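Local coordinates for lipase (Photobacterium sp. M37, PDB 2ORY), which probably hydrolyses the ester bonds of triacylglycerols as a cold-adapted class 3 lipase of the alpha/beta hydrolase fold, at residues V54-A59 with K140-P146; G83-I89 with A166-G172; P94-W100 with A308-V313; G208-A214 with K281-Q285; W242-K248 with M274-K279. One frame throughout, in Å; residues are numbered along the deposited sequence.

In the fold
Contacts 1 and 2 belong to the mixed five-stranded sheet, contact 1 on one of its two edge strands, 52-63, and contact 2 joining strands 84-90 and 166-173, centres about 16 Å apart. Their segments interleave along the chain, and both close before contact 4 opens. Strand 166-173 runs into the presumed nucleophile elbow, toward which contact 3 brings His-312 of helix 304-319, about 25 Å from contact 2 between centres. Contact 5 is nested inside contact 4 and touches it, centres about 10 Å apart; both fall within the chain loop closed by contact 3, across the chain's centre from contact 1. The set runs from sheet edge to the probable catalytic region and the helices beside it.

Contact 1: V54-A59 with K140-P146; sequences VVWGPA and KPKSHIP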
# COMPACT_ATOMS: atom_id res chain seq x y z
N VAL A 54 1.34 -19.43 -2.04
CA VAL A 54 1.30 -18.57 -0.87
C VAL A 54 2.14 -19.33 0.14
O VAL A 54 1.77 -20.42 0.53
CB VAL A 54 -0.14 -18.39 -0.34
CG1 VAL A 54 -0.14 -17.54 0.93
CG2 VAL A 54 -1.01 -17.75 -1.42
N VAL A 55 3.28 -18.76 0.53
CA VAL A 55 4.18 -19.41 1.47
C VAL A 55 4.24 -18.77 2.87
O VAL A 55 4.89 -19.29 3.78
CB VAL A 55 5.60 -19.49 0.88
CG1 VAL A 55 5.60 -20.43 -0.34
CG2 VAL A 55 6.06 -18.10 0.44
N TRP A 56 3.57 -17.63 3.05
CA TRP A 56 3.53 -17.01 4.37
C TRP A 56 2.28 -16.16 4.45
O TRP A 56 2.06 -15.29 3.61
CB TRP A 56 4.74 -16.13 4.64
CG TRP A 56 4.74 -15.63 6.06
CD1 TRP A 56 5.35 -16.21 7.12
CD2 TRP A 56 4.14 -14.42 6.55
NE1 TRP A 56 5.19 -15.44 8.25
CE2 TRP A 56 4.45 -14.33 7.92
CE3 TRP A 56 3.37 -13.40 5.96
CZ2 TRP A 56 4.02 -13.26 8.73
CZ3 TRP A 56 2.94 -12.33 6.76
CH2 TRP A 56 3.27 -12.27 8.13
N GLY A 57 1.47 -16.41 5.47
CA GLY A 57 0.24 -15.67 5.62
C GLY A 57 -0.85 -16.33 4.80
O GLY A 57 -0.67 -17.45 4.32
N PRO A 58 -2.01 -15.67 4.63
CA PRO A 58 -2.23 -14.33 5.20
C PRO A 58 -2.24 -14.18 6.73
O PRO A 58 -2.87 -14.97 7.45
CB PRO A 58 -3.56 -13.90 4.57
CG PRO A 58 -4.28 -15.20 4.35
CD PRO A 58 -3.18 -16.13 3.87
N ALA A 59 -1.49 -13.19 7.22
CA ALA A 59 -1.45 -12.85 8.63
C ALA A 59 -2.35 -11.61 8.72
O ALA A 59 -2.09 -10.59 8.06
CB ALA A 59 -0.04 -12.49 9.06
N LYS A 140 1.96 -12.78 12.89
CA LYS A 140 2.32 -14.18 12.78
C LYS A 140 1.11 -14.93 12.25
O LYS A 140 0.01 -14.81 12.80
CB LYS A 140 2.74 -14.77 14.13
CG LYS A 140 4.07 -14.24 14.67
CD LYS A 140 4.52 -14.94 15.97
CE LYS A 140 5.88 -14.41 16.45
NZ LYS A 140 6.41 -15.13 17.67
N PRO A 141 1.29 -15.72 11.18
CA PRO A 141 0.15 -16.46 10.64
C PRO A 141 -0.31 -17.42 11.74
O PRO A 141 0.49 -17.86 12.57
CB PRO A 141 0.74 -17.20 9.45
CG PRO A 141 1.94 -16.38 9.08
CD PRO A 141 2.51 -16.02 10.42
N LYS A 142 -1.60 -17.73 11.76
CA LYS A 142 -2.12 -18.64 12.77
C LYS A 142 -1.96 -20.09 12.32
O LYS A 142 -1.42 -20.36 11.25
CB LYS A 142 -3.60 -18.33 13.05
CG LYS A 142 -3.83 -16.91 13.56
CD LYS A 142 -5.30 -16.61 13.74
CE LYS A 142 -5.53 -15.12 13.89
NZ LYS A 142 -4.62 -14.54 14.92
N SER A 143 -2.44 -21.02 13.14
CA SER A 143 -2.38 -22.44 12.83
C SER A 143 -3.04 -22.77 11.50
O SER A 143 -4.08 -22.20 11.15
CB SER A 143 -3.06 -23.24 13.96
OG SER A 143 -3.18 -24.62 13.63
N HIS A 144 -2.42 -23.70 10.77
CA HIS A 144 -2.93 -24.18 9.48
C HIS A 144 -2.77 -23.19 8.35
O HIS A 144 -3.23 -23.44 7.23
CB HIS A 144 -4.40 -24.59 9.60
CG HIS A 144 -4.64 -25.63 10.65
ND1 HIS A 144 -5.90 -25.92 11.13
CD2 HIS A 144 -3.78 -26.43 11.33
CE1 HIS A 144 -5.81 -26.86 12.06
NE2 HIS A 144 -4.54 -27.18 12.20
N ILE A 145 -2.14 -22.07 8.66
CA ILE A 145 -1.89 -21.03 7.68
C ILE A 145 -0.40 -21.09 7.34
O ILE A 145 0.45 -21.24 8.22
CB ILE A 145 -2.22 -19.61 8.24
CG1 ILE A 145 -3.69 -19.53 8.70
CG2 ILE A 145 -1.92 -18.55 7.17
CD1 ILE A 145 -4.74 -19.76 7.59
N PRO A 146 -0.06 -21.01 6.05
CA PRO A 146 1.38 -21.06 5.77
C PRO A 146 2.17 -20.04 6.58
O PRO A 146 1.69 -18.93 6.85
CB PRO A 146 1.46 -20.83 4.25
CG PRO A 146 0.09 -20.36 3.83
CD PRO A 146 -0.86 -20.98 4.81
O HOH W 1 -3.32 -16.26 9.83
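Pro-141 lays its ring over one face of the Trp-56 indole. Its CG stands 3.6 Å from the centroid of the five-membered ring, 21° off the ring normal, a CH-pi contact, while Pro-141 CD reaches Trp-56 NE1 at 3.5 Å. The two side chains cross at about a right angle. The Trp-56 side chain starts away from the loop, but with CG opposite the backbone N (chi1 -174°) the indole swings back beneath the proline. Next to it, Gly-57 N donates to Pro-146 O over 2.9 Å, the donor lying above the carbonyl plane. Pro-146 CB packs on Val-55 C at 3.7 Å, and Ile-145 CG2 sits over the carbonyl of Gly-57. A water accepts from Lys-142 N at 3.0 Å and donates to Pro-58 O at 2.7 Å. Further out, Trp-56 NE1 is held by the carbonyl of Lys-150, and Leu-34 of helix 30-43 meets both Pro-58 and Pro-146. The loop is shaped by a type II turn from Lys-142 to Ile-145. With Val-55, Trp-56 forms a classic beta bulge facing Val-75, in edge strand 52-63 of the alpha/beta hydrolase sheet, where the chain turns a corner at Trp-56.

Contact 2: G83-I89 with A166-G172; sequences GEYVIAI and AKICVTG
Six backbone hydrogen bonds zip segment 83-89 to strand 166-172, the parallel pairing at the heart of the alpha/beta hydrolase sheet. Tyr-85 N to Lys-167 O is nearly straight at 2.8 Å, with an angle of 174° at the hydrogen. From there donors and acceptors alternate in a regular way, Cys-169 N giving to Tyr-85 O, Ile-87 N to Cys-169 O and Thr-171 N to Ile-87 O. The first bond, Lys-167 N to Gly-83 O, is short at 2.6 Å but more bent. Alpha hydrogens of Ile-168 and Val-170 also lean on the carbonyls of Tyr-85 and Ile-87. On the face carrying Tyr-85, Ile-87 and Ile-89, which helix 175-189 covers in part, Ile-87 CD1 meets Ile-168 CG2 at 3.8 Å, and Val-170 CG1 touches both Ile-87 CG2 and Ile-89 CD1. Tyr-85 OH bonds outside the pair to Lys-159. The other face packs on helix 5-15 through Val-86, Cys-169 and Thr-171, whose OG1 bonds to Ile-204 O and Ser-13 OG. Gly-172 is the first glycine of the probable nucleophile elbow (GxSxG). At the opposite end the Glu-84 and Lys-167 chains run side by side, with Glu-84 CG 3.5 Å from Lys-167 CD.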
# COMPACT_ATOMS: atom_id res chain seq x y z
N GLY A 83 14.35 -18.47 -4.83
CA GLY A 83 14.41 -17.15 -4.22
C GLY A 83 13.74 -16.02 -4.98
O GLY A 83 14.38 -15.00 -5.26
N GLU A 84 12.47 -16.18 -5.32
CA GLU A 84 11.70 -15.15 -6.03
C GLU A 84 10.41 -14.95 -5.23
O GLU A 84 9.47 -15.74 -5.33
CB GLU A 84 11.39 -15.61 -7.47
CG GLU A 84 11.47 -14.53 -8.58
CD GLU A 84 10.21 -13.68 -8.74
OE1 GLU A 84 9.82 -13.00 -7.77
OE2 GLU A 84 9.61 -13.69 -9.85
N TYR A 85 10.36 -13.89 -4.44
CA TYR A 85 9.18 -13.65 -3.62
C TYR A 85 8.49 -12.31 -3.78
O TYR A 85 9.10 -11.30 -4.14
CB TYR A 85 9.54 -13.80 -2.14
CG TYR A 85 10.26 -15.08 -1.79
CD1 TYR A 85 11.63 -15.23 -2.00
CD2 TYR A 85 9.55 -16.16 -1.24
CE1 TYR A 85 12.28 -16.42 -1.68
CE2 TYR A 85 10.20 -17.35 -0.91
CZ TYR A 85 11.56 -17.48 -1.13
OH TYR A 85 12.19 -18.66 -0.81
N VAL A 86 7.19 -12.31 -3.48
CA VAL A 86 6.39 -11.09 -3.47
C VAL A 86 5.80 -10.93 -2.06
O VAL A 86 5.17 -11.84 -1.56
CB VAL A 86 5.19 -11.13 -4.46
CG1 VAL A 86 4.33 -9.89 -4.29
CG2 VAL A 86 5.68 -11.20 -5.89
N ILE A 87 6.04 -9.79 -1.41
CA ILE A 87 5.42 -9.53 -0.10
C ILE A 87 4.31 -8.49 -0.40
O ILE A 87 4.62 -7.37 -0.83
CB ILE A 87 6.41 -8.92 0.89
CG1 ILE A 87 7.53 -9.90 1.21
CG2 ILE A 87 5.66 -8.49 2.14
CD1 ILE A 87 8.58 -9.29 2.15
N ALA A 88 3.05 -8.85 -0.20
CA ALA A 88 1.95 -7.92 -0.49
C ALA A 88 1.31 -7.46 0.83
O ALA A 88 1.14 -8.25 1.76
CB ALA A 88 0.91 -8.60 -1.39
N ILE A 89 0.98 -6.17 0.90
CA ILE A 89 0.43 -5.58 2.11
C ILE A 89 -0.87 -4.85 1.86
O ILE A 89 -1.04 -4.15 0.86
CB ILE A 89 1.49 -4.62 2.74
CG1 ILE A 89 2.68 -5.47 3.25
CG2 ILE A 89 0.86 -3.75 3.85
CD1 ILE A 89 3.92 -4.70 3.60
N ALA A 166 18.29 -14.17 -3.04
CA ALA A 166 16.88 -14.11 -3.39
C ALA A 166 16.48 -12.78 -3.99
O ALA A 166 17.25 -11.83 -4.03
CB ALA A 166 16.02 -14.38 -2.14
N LYS A 167 15.24 -12.72 -4.43
CA LYS A 167 14.69 -11.52 -5.04
C LYS A 167 13.35 -11.31 -4.32
O LYS A 167 12.56 -12.23 -4.19
CB LYS A 167 14.50 -11.80 -6.53
CG LYS A 167 13.80 -10.76 -7.36
CD LYS A 167 13.19 -11.46 -8.58
CE LYS A 167 12.88 -10.51 -9.73
NZ LYS A 167 14.14 -10.09 -10.41
N ILE A 168 13.13 -10.11 -3.82
CA ILE A 168 11.88 -9.83 -3.16
C ILE A 168 11.32 -8.50 -3.61
O ILE A 168 12.03 -7.51 -3.60
CB ILE A 168 12.03 -9.78 -1.60
CG1 ILE A 168 12.43 -11.16 -1.08
CG2 ILE A 168 10.71 -9.31 -0.94
CD1 ILE A 168 12.38 -11.30 0.43
N CYS A 169 10.06 -8.49 -4.04
CA CYS A 169 9.39 -7.25 -4.41
C CYS A 169 8.29 -7.03 -3.35
O CYS A 169 7.51 -7.94 -3.05
CB CYS A 169 8.74 -7.35 -5.80
SG CYS A 169 8.07 -5.76 -6.35
N VAL A 170 8.26 -5.85 -2.74
CA VAL A 170 7.25 -5.56 -1.73
C VAL A 170 6.26 -4.61 -2.38
O VAL A 170 6.63 -3.54 -2.84
CB VAL A 170 7.86 -4.89 -0.48
CG1 VAL A 170 6.82 -4.86 0.65
CG2 VAL A 170 9.17 -5.62 -0.07
N THR A 171 4.99 -5.02 -2.42
CA THR A 171 3.96 -4.19 -3.04
C THR A 171 2.72 -4.02 -2.16
O THR A 171 2.52 -4.75 -1.18
CB THR A 171 3.56 -4.80 -4.40
OG1 THR A 171 2.77 -3.86 -5.13
CG2 THR A 171 2.74 -6.06 -4.21
N GLY A 172 1.90 -3.04 -2.51
CA GLY A 172 0.70 -2.77 -1.74
C GLY A 172 0.01 -1.54 -2.28
O GLY A 172 0.65 -0.70 -2.92

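Contact 3: P94-W100 with A308-V313; sequences PVSISDW and AAYQHV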
# COMPACT_ATOMS: atom_id res chain seq x y z
N PRO A 94 -10.09 0.59 1.58
CA PRO A 94 -9.71 1.87 0.98
C PRO A 94 -10.76 2.85 0.45
O PRO A 94 -10.42 4.01 0.21
CB PRO A 94 -8.74 1.44 -0.12
CG PRO A 94 -9.40 0.17 -0.63
CD PRO A 94 -9.84 -0.53 0.65
N VAL A 95 -12.02 2.42 0.29
CA VAL A 95 -13.02 3.33 -0.29
C VAL A 95 -13.42 4.50 0.59
O VAL A 95 -13.73 5.58 0.08
CB VAL A 95 -14.32 2.59 -0.70
CG1 VAL A 95 -13.97 1.39 -1.59
CG2 VAL A 95 -15.09 2.13 0.54
N SER A 96 -13.39 4.30 1.90
CA SER A 96 -13.78 5.32 2.85
C SER A 96 -12.64 6.28 3.18
O SER A 96 -12.34 6.52 4.35
CB SER A 96 -14.26 4.65 4.13
OG SER A 96 -15.36 3.82 3.85
N ILE A 97 -12.04 6.85 2.15
CA ILE A 97 -10.92 7.76 2.32
C ILE A 97 -11.06 8.84 3.40
O ILE A 97 -10.14 9.04 4.20
CB ILE A 97 -10.54 8.44 0.95
CG1 ILE A 97 -10.14 7.37 -0.07
CG2 ILE A 97 -9.38 9.42 1.12
CD1 ILE A 97 -10.14 7.87 -1.50
N SER A 98 -12.19 9.53 3.45
CA SER A 98 -12.37 10.61 4.42
C SER A 98 -12.25 10.12 5.87
O SER A 98 -11.78 10.84 6.74
CB SER A 98 -13.73 11.30 4.21
OG SER A 98 -13.86 12.46 5.01
N ASP A 99 -12.66 8.88 6.10
CA ASP A 99 -12.60 8.31 7.45
C ASP A 99 -11.21 7.83 7.86
O ASP A 99 -10.71 8.26 8.89
CB ASP A 99 -13.61 7.17 7.61
CG ASP A 99 -15.06 7.65 7.53
OD1 ASP A 99 -15.28 8.87 7.31
OD2 ASP A 99 -15.99 6.83 7.67
N TRP A 100 -10.59 6.93 7.08
CA TRP A 100 -9.27 6.43 7.46
C TRP A 100 -8.09 7.35 7.13
O TRP A 100 -7.04 7.23 7.74
CB TRP A 100 -9.02 5.03 6.88
CG TRP A 100 -8.92 4.96 5.39
CD1 TRP A 100 -9.93 4.67 4.52
CD2 TRP A 100 -7.76 5.26 4.58
NE1 TRP A 100 -9.48 4.76 3.22
CE2 TRP A 100 -8.16 5.12 3.23
CE3 TRP A 100 -6.44 5.62 4.86
CZ2 TRP A 100 -7.27 5.34 2.16
CZ3 TRP A 100 -5.55 5.83 3.79
CH2 TRP A 100 -5.98 5.69 2.46
N ALA A 308 -13.79 10.25 -5.49
CA ALA A 308 -12.52 9.96 -4.83
C ALA A 308 -12.32 8.46 -4.64
O ALA A 308 -11.21 7.95 -4.81
CB ALA A 308 -12.46 10.69 -3.48
N ALA A 309 -13.39 7.76 -4.29
CA ALA A 309 -13.30 6.31 -4.11
C ALA A 309 -13.07 5.62 -5.45
O ALA A 309 -12.40 4.58 -5.53
CB ALA A 309 -14.58 5.76 -3.46
N TYR A 310 -13.64 6.19 -6.50
CA TYR A 310 -13.51 5.60 -7.83
C TYR A 310 -12.08 5.72 -8.31
O TYR A 310 -11.48 4.75 -8.75
CB TYR A 310 -14.44 6.31 -8.82
CG TYR A 310 -14.33 5.79 -10.24
CD1 TYR A 310 -15.06 4.68 -10.65
CD2 TYR A 310 -13.46 6.38 -11.16
CE1 TYR A 310 -14.93 4.17 -11.95
CE2 TYR A 310 -13.32 5.88 -12.47
CZ TYR A 310 -14.07 4.77 -12.85
OH TYR A 310 -13.97 4.25 -14.13
N GLN A 311 -11.55 6.93 -8.20
CA GLN A 311 -10.19 7.20 -8.65
C GLN A 311 -9.16 6.39 -7.88
O GLN A 311 -8.16 5.96 -8.45
CB GLN A 311 -9.88 8.69 -8.53
CG GLN A 311 -10.71 9.61 -9.42
CD GLN A 311 -10.48 9.39 -10.91
OE1 GLN A 311 -9.41 8.95 -11.32
NE2 GLN A 311 -11.49 9.70 -11.72
N HIS A 312 -9.41 6.17 -6.59
CA HIS A 312 -8.48 5.43 -5.73
C HIS A 312 -8.49 3.94 -5.94
O HIS A 312 -7.44 3.29 -5.91
CB HIS A 312 -8.80 5.73 -4.27
CG HIS A 312 -7.80 5.18 -3.30
ND1 HIS A 312 -6.45 5.42 -3.41
CD2 HIS A 312 -7.97 4.50 -2.14
CE1 HIS A 312 -5.83 4.91 -2.36
NE2 HIS A 312 -6.73 4.35 -1.57
N VAL A 313 -9.68 3.39 -6.15
CA VAL A 313 -9.81 1.95 -6.30
C VAL A 313 -9.98 1.48 -7.72
O VAL A 313 -9.27 0.57 -8.15
CB VAL A 313 -10.99 1.44 -5.45
CG1 VAL A 313 -11.13 -0.07 -5.55
CG2 VAL A 313 -10.76 1.83 -4.02
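Two first torsions bring Trp-100 and His-312 together from opposite directions: the indole is folded between its own N and carbonyl carbon (chi1 66°), while the imidazole extends from helix 304-319 with CG trans to N (chi1 -172°). The geometry fits a Ser-His-Asp triad of the alpha/beta hydrolase fold, with His-312 ND1 bonded to Asp-236 and NE2 to Ser-174, consistent with a catalytic role. Trp-100 CZ2 approaches His-312 NE2 at 3.9 Å, the histidine nitrogen lying near the plane of the indole at its edge. The same indole gives a weak hydrogen bond from Trp-100 NE1 to Pro-94 O at 3.2 Å, with the acceptor in the ring plane, tying it to the start of its own segment. That carbonyl oxygen, Pro-94 O, also sits at the imidazole edge, 3.4 Å from His-312 CD2, and Pro-94 CB packs beside CD2 at 3.7 Å. Ile-97 reaches over with its CD1 to His-312 CB at 3.7 Å and to the carbonyl oxygen of Ala-308. Val-313 CG2 touches Pro-94 CG and Val-95 CG1, and Phe-332 of helix 328-332 meets both Pro-94 and Val-313. With its ring thus flanked by Pro-94, Ile-97 and Trp-100, the histidine also meets His-173, next to the serine. Ala-309 CB lies 3.6 Å from Val-95 O.

Contact 4: G208-A214 with K281-Q285; sequences GPTAGNA and KKYKQ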
# COMPACT_ATOMS: atom_id res chain seq x y z
N GLY A 208 -0.23 5.42 -2.50
CA GLY A 208 0.06 5.63 -1.10
C GLY A 208 0.28 7.05 -0.66
O GLY A 208 0.79 7.89 -1.43
N PRO A 209 -0.13 7.38 0.57
CA PRO A 209 0.06 8.74 1.08
C PRO A 209 1.52 8.78 1.59
O PRO A 209 2.19 7.75 1.58
CB PRO A 209 -0.94 8.83 2.22
CG PRO A 209 -0.94 7.41 2.78
CD PRO A 209 -0.92 6.56 1.51
N THR A 210 1.98 9.95 2.03
CA THR A 210 3.34 10.11 2.53
C THR A 210 3.55 9.43 3.87
O THR A 210 2.84 9.72 4.84
CB THR A 210 3.70 11.61 2.74
OG1 THR A 210 2.72 12.22 3.58
CG2 THR A 210 3.76 12.37 1.40
N ALA A 211 4.52 8.53 3.93
CA ALA A 211 4.81 7.85 5.19
C ALA A 211 5.59 8.74 6.15
O ALA A 211 5.37 8.67 7.35
CB ALA A 211 5.61 6.58 4.94
N GLY A 212 6.50 9.58 5.64
CA GLY A 212 7.31 10.41 6.51
C GLY A 212 7.75 11.76 5.96
O GLY A 212 7.16 12.26 5.00
N ASN A 213 8.80 12.34 6.55
CA ASN A 213 9.26 13.67 6.11
C ASN A 213 10.25 13.67 4.95
O ASN A 213 10.68 12.61 4.49
CB ASN A 213 9.84 14.47 7.29
CG ASN A 213 11.10 13.84 7.88
OD1 ASN A 213 11.74 12.98 7.26
ND2 ASN A 213 11.47 14.29 9.06
N ALA A 214 10.59 14.87 4.48
CA ALA A 214 11.51 15.04 3.36
C ALA A 214 12.82 14.27 3.54
O ALA A 214 13.24 13.55 2.63
CB ALA A 214 11.80 16.53 3.12
N LYS A 281 5.63 19.94 9.34
CA LYS A 281 6.10 18.56 9.45
C LYS A 281 7.00 18.15 8.28
O LYS A 281 7.72 17.16 8.36
CB LYS A 281 4.92 17.60 9.52
CG LYS A 281 4.54 17.14 10.91
CD LYS A 281 4.04 18.26 11.75
CE LYS A 281 3.51 17.72 13.06
NZ LYS A 281 3.01 18.81 13.92
N LYS A 282 6.91 18.91 7.20
CA LYS A 282 7.69 18.68 5.99
C LYS A 282 7.46 17.29 5.39
O LYS A 282 8.40 16.62 4.93
CB LYS A 282 9.17 18.89 6.29
CG LYS A 282 9.50 20.30 6.75
CD LYS A 282 11.01 20.53 6.80
CE LYS A 282 11.73 19.58 7.76
NZ LYS A 282 13.21 19.83 7.78
N TYR A 283 6.20 16.86 5.39
CA TYR A 283 5.80 15.58 4.84
C TYR A 283 6.07 15.61 3.34
O TYR A 283 5.75 16.60 2.68
CB TYR A 283 4.30 15.32 5.10
CG TYR A 283 4.01 14.62 6.41
CD1 TYR A 283 3.42 15.30 7.48
CD2 TYR A 283 4.35 13.28 6.59
CE1 TYR A 283 3.18 14.65 8.69
CE2 TYR A 283 4.12 12.62 7.80
CZ TYR A 283 3.53 13.32 8.84
OH TYR A 283 3.29 12.67 10.02
N LYS A 284 6.65 14.55 2.81
CA LYS A 284 6.98 14.51 1.38
C LYS A 284 6.94 13.11 0.79
O LYS A 284 7.31 12.13 1.43
CB LYS A 284 8.37 15.11 1.13
CG LYS A 284 8.67 15.25 -0.36
CD LYS A 284 9.95 16.00 -0.65
CE LYS A 284 11.15 15.07 -0.65
NZ LYS A 284 12.38 15.73 -1.23
N GLN A 285 6.50 13.04 -0.46
CA GLN A 285 6.36 11.80 -1.19
C GLN A 285 7.74 11.24 -1.52
O GLN A 285 8.69 12.01 -1.71
CB GLN A 285 5.60 12.11 -2.47
CG GLN A 285 4.53 11.15 -2.97
CD GLN A 285 3.92 10.22 -1.93
OE1 GLN A 285 4.58 9.32 -1.44
NE2 GLN A 285 2.64 10.43 -1.62
O HOH W 2 4.12 7.09 -0.37
O HOH W 3 7.32 9.72 2.76
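Thr-210 and Tyr-283 cross at a slant, Thr-210 OG1 lying 3.6 Å from Tyr-283 CD2, where the loop after strand 199-206 and the loop after helix 265-278 run alongside each other through a single beta bridge between Asn-213 and Tyr-283. The bridge is flanked by Lys-284 N to Gly-212 O at 3.2 Å and by Ala-214 N to Lys-282 O at 2.8 Å. Thr-210 turns its CG2 onto the Lys-284 to Gln-285 peptide, 3.3 Å from Lys-284 C, leaving OG1 (chi1 54°) to bond with Trp-242 N. Tyr-283 OH reaches on to Val-107 O. Asn-213 is the N-cap of helix 214-224, its OD1 accepting from Phe-216 N. The Lys-284 chain passes over Ala-214 and ends in a salt bridge with Asp-218. Gln-285, bent at chi2, carries its amide back toward Gly-208; NE2 bonds weakly to that carbonyl and also to Pro-239 O. A water accepts from Gly-212 N at 3.0 Å and donates to Lys-284 O at 2.8 Å.

Contact 5: W242-K248 with M274-K279; sequences WNTNSLK and MIAETK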
# COMPACT_ATOMS: atom_id res chain seq x y z
N TRP A 242 0.61 13.69 3.07
CA TRP A 242 0.26 14.90 3.79
C TRP A 242 1.19 16.07 3.48
O TRP A 242 1.37 16.96 4.31
CB TRP A 242 0.29 14.61 5.30
CG TRP A 242 -0.91 13.89 5.82
CD1 TRP A 242 -2.03 14.46 6.38
CD2 TRP A 242 -1.11 12.48 5.86
NE1 TRP A 242 -2.90 13.48 6.77
CE2 TRP A 242 -2.37 12.25 6.46
CE3 TRP A 242 -0.35 11.38 5.44
CZ2 TRP A 242 -2.89 10.97 6.66
CZ3 TRP A 242 -0.87 10.09 5.64
CH2 TRP A 242 -2.12 9.90 6.24
N ASN A 243 1.82 16.08 2.32
CA ASN A 243 2.69 17.21 1.98
C ASN A 243 1.77 18.44 1.97
O ASN A 243 0.69 18.39 1.39
CB ASN A 243 3.34 16.97 0.62
CG ASN A 243 3.97 18.22 0.04
OD1 ASN A 243 3.29 19.06 -0.54
ND2 ASN A 243 5.28 18.34 0.18
N THR A 244 2.17 19.52 2.63
CA THR A 244 1.30 20.70 2.70
C THR A 244 0.86 21.26 1.35
O THR A 244 -0.32 21.53 1.15
CB THR A 244 1.94 21.85 3.54
OG1 THR A 244 2.98 22.48 2.79
CG2 THR A 244 2.53 21.32 4.85
N ASN A 245 1.78 21.41 0.41
CA ASN A 245 1.42 21.93 -0.92
C ASN A 245 0.38 21.06 -1.60
O ASN A 245 -0.57 21.56 -2.20
CB ASN A 245 2.66 22.03 -1.80
CG ASN A 245 3.59 23.12 -1.35
OD1 ASN A 245 3.20 24.30 -1.35
ND2 ASN A 245 4.81 22.76 -0.97
N SER A 246 0.59 19.75 -1.52
CA SER A 246 -0.32 18.77 -2.10
C SER A 246 -1.70 18.85 -1.47
O SER A 246 -2.72 18.78 -2.16
CB SER A 246 0.23 17.36 -1.89
OG SER A 246 1.28 17.09 -2.80
N LEU A 247 -1.75 19.00 -0.15
CA LEU A 247 -3.03 19.06 0.53
C LEU A 247 -3.88 20.22 0.02
O LEU A 247 -5.10 20.10 -0.15
CB LEU A 247 -2.80 19.16 2.05
CG LEU A 247 -2.34 17.88 2.79
CD1 LEU A 247 -1.99 18.23 4.23
CD2 LEU A 247 -3.45 16.83 2.76
N LYS A 248 -3.23 21.34 -0.26
CA LYS A 248 -3.93 22.52 -0.76
C LYS A 248 -4.50 22.38 -2.17
O LYS A 248 -5.07 23.32 -2.71
CB LYS A 248 -3.02 23.74 -0.66
CG LYS A 248 -2.80 24.19 0.78
CD LYS A 248 -1.71 25.24 0.90
CE LYS A 248 -1.45 25.58 2.37
NZ LYS A 248 -0.24 26.42 2.53
N MET A 274 -6.35 19.05 8.47
CA MET A 274 -5.17 18.26 8.06
C MET A 274 -3.99 19.18 7.76
O MET A 274 -2.84 18.90 8.16
CB MET A 274 -5.46 17.45 6.79
CG MET A 274 -6.41 16.27 6.95
SD MET A 274 -7.12 15.73 5.37
CE MET A 274 -5.70 14.84 4.66
N ILE A 275 -4.25 20.28 7.05
CA ILE A 275 -3.18 21.22 6.70
C ILE A 275 -2.64 21.81 7.99
O ILE A 275 -1.43 21.79 8.24
CB ILE A 275 -3.70 22.34 5.75
CG1 ILE A 275 -4.06 21.74 4.39
CG2 ILE A 275 -2.67 23.46 5.59
CD1 ILE A 275 -4.74 22.73 3.45
N ALA A 276 -3.54 22.30 8.83
CA ALA A 276 -3.15 22.86 10.12
C ALA A 276 -2.33 21.89 10.99
O ALA A 276 -1.30 22.27 11.56
CB ALA A 276 -4.40 23.29 10.88
N GLU A 277 -2.76 20.64 11.10
CA GLU A 277 -2.03 19.69 11.95
C GLU A 277 -0.72 19.13 11.40
O GLU A 277 0.08 18.61 12.17
CB GLU A 277 -2.95 18.54 12.38
CG GLU A 277 -4.23 18.99 13.13
CD GLU A 277 -3.96 19.65 14.50
OE1 GLU A 277 -3.14 19.12 15.29
OE2 GLU A 277 -4.60 20.69 14.80
N THR A 278 -0.47 19.24 10.09
CA THR A 278 0.78 18.74 9.52
C THR A 278 1.68 19.88 9.04
O THR A 278 2.72 19.66 8.41
CB THR A 278 0.51 17.77 8.38
OG1 THR A 278 -0.33 18.40 7.40
CG2 THR A 278 -0.19 16.53 8.92
N LYS A 279 1.28 21.10 9.34
CA LYS A 279 2.06 22.28 8.98
C LYS A 279 3.42 22.24 9.69
O LYS A 279 3.49 22.10 10.91
CB LYS A 279 1.30 23.54 9.41
CG LYS A 279 1.97 24.85 9.03
CD LYS A 279 1.01 26.04 9.21
CE LYS A 279 1.62 27.35 8.70
NZ LYS A 279 0.68 28.50 8.78
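Leu-247 wedges between Met-274, Ile-275 and Thr-278, packing the short helix 244-247 against the C-terminal part of helix 265-278. With CG trans to its carbonyl carbon (chi1 -75°) and CD1 anti to CA across chi2, its two methyls part: Leu-247 CD2 meets Met-274 CE at 3.6 Å, and Leu-247 CD1 reaches Thr-278 OG1 at the same distance. Leu-247 CB rests on Ile-275 CG1 at 3.7 Å. The methionine is extended to SD and then bends at chi3 (76°), which turns CE into the angle between Leu-247 and the indole of Trp-242; Met-274 CE lies 3.8 Å from Trp-242 NE1, the two side chains crossing at about a right angle. Thr-278 presents both branches. Thr-278 OG1, held between its own N and carbonyl carbon (chi1 55°), bonds to Met-274 O one helical turn back over 2.7 Å, and this bond fixes the rotation that sets Thr-278 CG2 against Trp-242 CD1 at 3.8 Å. The indole continues the apolar packing to Leu-101 of helix 97-102 and to Pro-209. Asn-243 caps the short helix, OD1 accepting from Ser-246 N in the plane of its amide, while its ND2 bonds to Tyr-283 O. At the exposed margin the aliphatic part of Lys-248 crosses Ile-275 at about a right angle, with Lys-248 CG 3.6 Å from Ile-275 CD1.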